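Side-chain contact in replicative DNA helicase (Helicobacter pylori, PDB 3GXV), which probably unwinds duplex DNA at the replication fork as a hexameric ATPase, and interacts with primase through its N-terminal domain: residues N25-E30 and D92-Y97. Residues are numbered along the deposited sequence; the frame is centred on the assembly and turned at random.
Sequences NHKIEE and DNIEAY
K27 reaches I94 with CG roughly opposite the carbonyl carbon (chi1 -82°), CD and CE running on extended, and a final turn about CD-CE (chi4 -76°) that sets NZ beside the I94 side chain. On the other side I94 has chi1 37°, off the staggered value, a folded shape that keeps CG1 and CD1 on the side facing the lysine. In this all-helical DnaB N-terminal domain the pair joins the short helix 27-32 to the N-cap position of the long helix 95-119. The touch is light: K27 NZ stands 4.4 Å from I94 CG1 and 4.5 Å from the backbone N of N93, with no hydrogen bond between the two segments and only 94 Å² buried.

The charge of K27 is met across the dimer, where NZ forms a salt bridge with E119 of the second subunit. H26 NE2 bonds to the other carboxylate oxygen of that glutamate, so adjacent residues hold both of its oxygens. D92 packs on R118 of the second subunit, which puts both segments at the interface; D92 OD2 lies 6.9 Å from K27 NZ, too far for a contact, though the opposite charges may attract weakly. Behind the lysine, I28 fills the core against A52, L53 and H56 of helix 43-57 and I21 of helix 3-23. The K27 chain also lies over one face of the H26 imidazole, its CG 3.8 Å above the ring plane and offset toward the rim. Beyond I94, the first helical residue is held weakly by N93, with E95 N donating to OD1 at 3.5 Å.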
loop_
_atom_site.group_PDB
_atom_site.type_symbol
_atom_site.label_atom_id
_atom_site.label_comp_id
_atom_site.label_asym_id
_atom_site.label_seq_id
_atom_site.Cartn_x
_atom_site.Cartn_y
_atom_site.Cartn_z
ATOM N N ASN B 25 2.372 -5.499 1.744
ATOM C CA ASN B 25 1.220 -5.769 0.879
ATOM C C ASN B 25 1.367 -7.026 0.013
ATOM O O ASN B 25 0.379 -7.561 -0.490
ATOM C CB ASN B 25 0.941 -4.543 -0.001
ATOM C CG ASN B 25 0.568 -3.317 0.816
ATOM O OD1 ASN B 25 0.963 -3.193 1.973
ATOM N ND2 ASN B 25 -0.186 -2.405 0.219
ATOM N N HIS B 26 2.596 -7.507 -0.145
ATOM C CA HIS B 26 2.824 -8.696 -0.957
ATOM C C HIS B 26 2.414 -9.963 -0.210
ATOM O O HIS B 26 2.087 -10.977 -0.828
ATOM C CB HIS B 26 4.299 -8.787 -1.378
ATOM C CG HIS B 26 5.198 -9.408 -0.347
ATOM N ND1 HIS B 26 5.217 -10.763 -0.091
ATOM C CD2 HIS B 26 6.127 -8.859 0.470
ATOM C CE1 HIS B 26 6.120 -11.023 0.834
ATOM N NE2 HIS B 26 6.688 -9.883 1.193
ATOM N N LYS B 27 2.415 -9.898 1.118
ATOM C CA LYS B 27 2.051 -11.048 1.938
ATOM C C LYS B 27 0.597 -11.438 1.772
ATOM O O LYS B 27 0.173 -12.494 2.262
ATOM C CB LYS B 27 2.318 -10.768 3.418
ATOM C CG LYS B 27 3.764 -10.976 3.882
ATOM C CD LYS B 27 3.912 -10.585 5.347
ATOM C CE LYS B 27 5.314 -10.853 5.886
ATOM N NZ LYS B 27 5.554 -12.295 6.152
ATOM N N ILE B 28 -0.163 -10.604 1.071
ATOM C CA ILE B 28 -1.585 -10.867 0.891
ATOM C C ILE B 28 -1.839 -12.044 -0.038
ATOM O O ILE B 28 -2.874 -12.700 0.041
ATOM C CB ILE B 28 -2.331 -9.599 0.373
ATOM C CG1 ILE B 28 -3.837 -9.751 0.606
ATOM C CG2 ILE B 28 -2.058 -9.386 -1.111
ATOM C CD1 ILE B 28 -4.644 -8.507 0.252
ATOM N N GLU B 29 -0.878 -12.322 -0.909
ATOM C CA GLU B 29 -1.003 -13.431 -1.854
ATOM C C GLU B 29 -0.890 -14.752 -1.100
ATOM O O GLU B 29 -1.673 -15.682 -1.313
ATOM C CB GLU B 29 0.097 -13.323 -2.912
ATOM C CG GLU B 29 0.127 -11.952 -3.576
ATOM C CD GLU B 29 1.439 -11.646 -4.270
ATOM O OE1 GLU B 29 1.611 -10.491 -4.718
ATOM O OE2 GLU B 29 2.292 -12.556 -4.367
ATOM N N GLU B 30 0.086 -14.812 -0.201
ATOM C CA GLU B 30 0.319 -16.004 0.590
ATOM C C GLU B 30 -0.868 -16.269 1.522
ATOM O O GLU B 30 -1.407 -17.378 1.561
ATOM C CB GLU B 30 1.613 -15.836 1.388
ATOM C CG GLU B 30 2.862 -15.628 0.515
ATOM C CD GLU B 30 3.197 -14.161 0.258
ATOM O OE1 GLU B 30 3.577 -13.460 1.219
ATOM O OE2 GLU B 30 3.089 -13.708 -0.903
ATOM N N ASP B 92 6.680 -11.189 12.811
ATOM C CA ASP B 92 7.545 -11.678 11.761
ATOM C C ASP B 92 6.994 -13.075 11.537
ATOM O O ASP B 92 6.762 -13.796 12.503
ATOM C CB ASP B 92 8.994 -11.744 12.249
ATOM C CG ASP B 92 9.844 -10.543 11.822
ATOM O OD1 ASP B 92 11.070 -10.599 12.038
ATOM O OD2 ASP B 92 9.332 -9.556 11.278
ATOM N N ASN B 93 6.751 -13.448 10.287
ATOM C CA ASN B 93 6.200 -14.770 10.012
ATOM C C ASN B 93 4.851 -14.979 10.686
ATOM O O ASN B 93 4.775 -15.419 11.835
ATOM C CB ASN B 93 7.165 -15.880 10.458
ATOM C CG ASN B 93 6.681 -17.262 10.056
ATOM O OD1 ASN B 93 6.077 -17.427 9.000
ATOM N ND2 ASN B 93 6.955 -18.261 10.887
ATOM N N ILE B 94 3.793 -14.644 9.947
ATOM C CA ILE B 94 2.421 -14.788 10.419
ATOM C C ILE B 94 1.815 -16.094 9.915
ATOM O O ILE B 94 0.596 -16.257 9.892
ATOM C CB ILE B 94 1.530 -13.616 9.932
ATOM C CG1 ILE B 94 1.928 -13.198 8.513
ATOM C CG2 ILE B 94 1.624 -12.453 10.895
ATOM C CD1 ILE B 94 1.662 -14.247 7.459
ATOM N N GLU B 95 2.678 -17.018 9.506
ATOM C CA GLU B 95 2.246 -18.312 8.988
ATOM C C GLU B 95 1.338 -19.073 9.951
ATOM O O GLU B 95 0.153 -19.253 9.684
ATOM C CB GLU B 95 3.464 -19.180 8.650
ATOM C CG GLU B 95 3.116 -20.582 8.172
ATOM C CD GLU B 95 4.333 -21.473 8.038
ATOM O OE1 GLU B 95 4.163 -22.676 7.742
ATOM O OE2 GLU B 95 5.462 -20.972 8.227
ATOM N N ALA B 96 1.894 -19.527 11.069
ATOM C CA ALA B 96 1.105 -20.281 12.043
ATOM C C ALA B 96 -0.246 -19.619 12.293
ATOM O O ALA B 96 -1.282 -20.294 12.297
ATOM C CB ALA B 96 1.864 -20.410 13.340
ATOM N N TYR B 97 -0.219 -18.305 12.507
ATOM C CA TYR B 97 -1.418 -17.517 12.748
ATOM C C TYR B 97 -2.455 -17.755 11.638
ATOM O O TYR B 97 -3.618 -18.059 11.909
ATOM C CB TYR B 97 -1.053 -16.028 12.795
ATOM C CG TYR B 97 -0.544 -15.501 14.123
ATOM C CD1 TYR B 97 -0.061 -16.356 15.115
ATOM C CD2 TYR B 97 -0.573 -14.134 14.394
ATOM C CE1 TYR B 97 0.371 -15.855 16.351
ATOM C CE2 TYR B 97 -0.143 -13.623 15.615
ATOM C CZ TYR B 97 0.322 -14.485 16.589
ATOM O OH TYR B 97 0.709 -13.967 17.798
#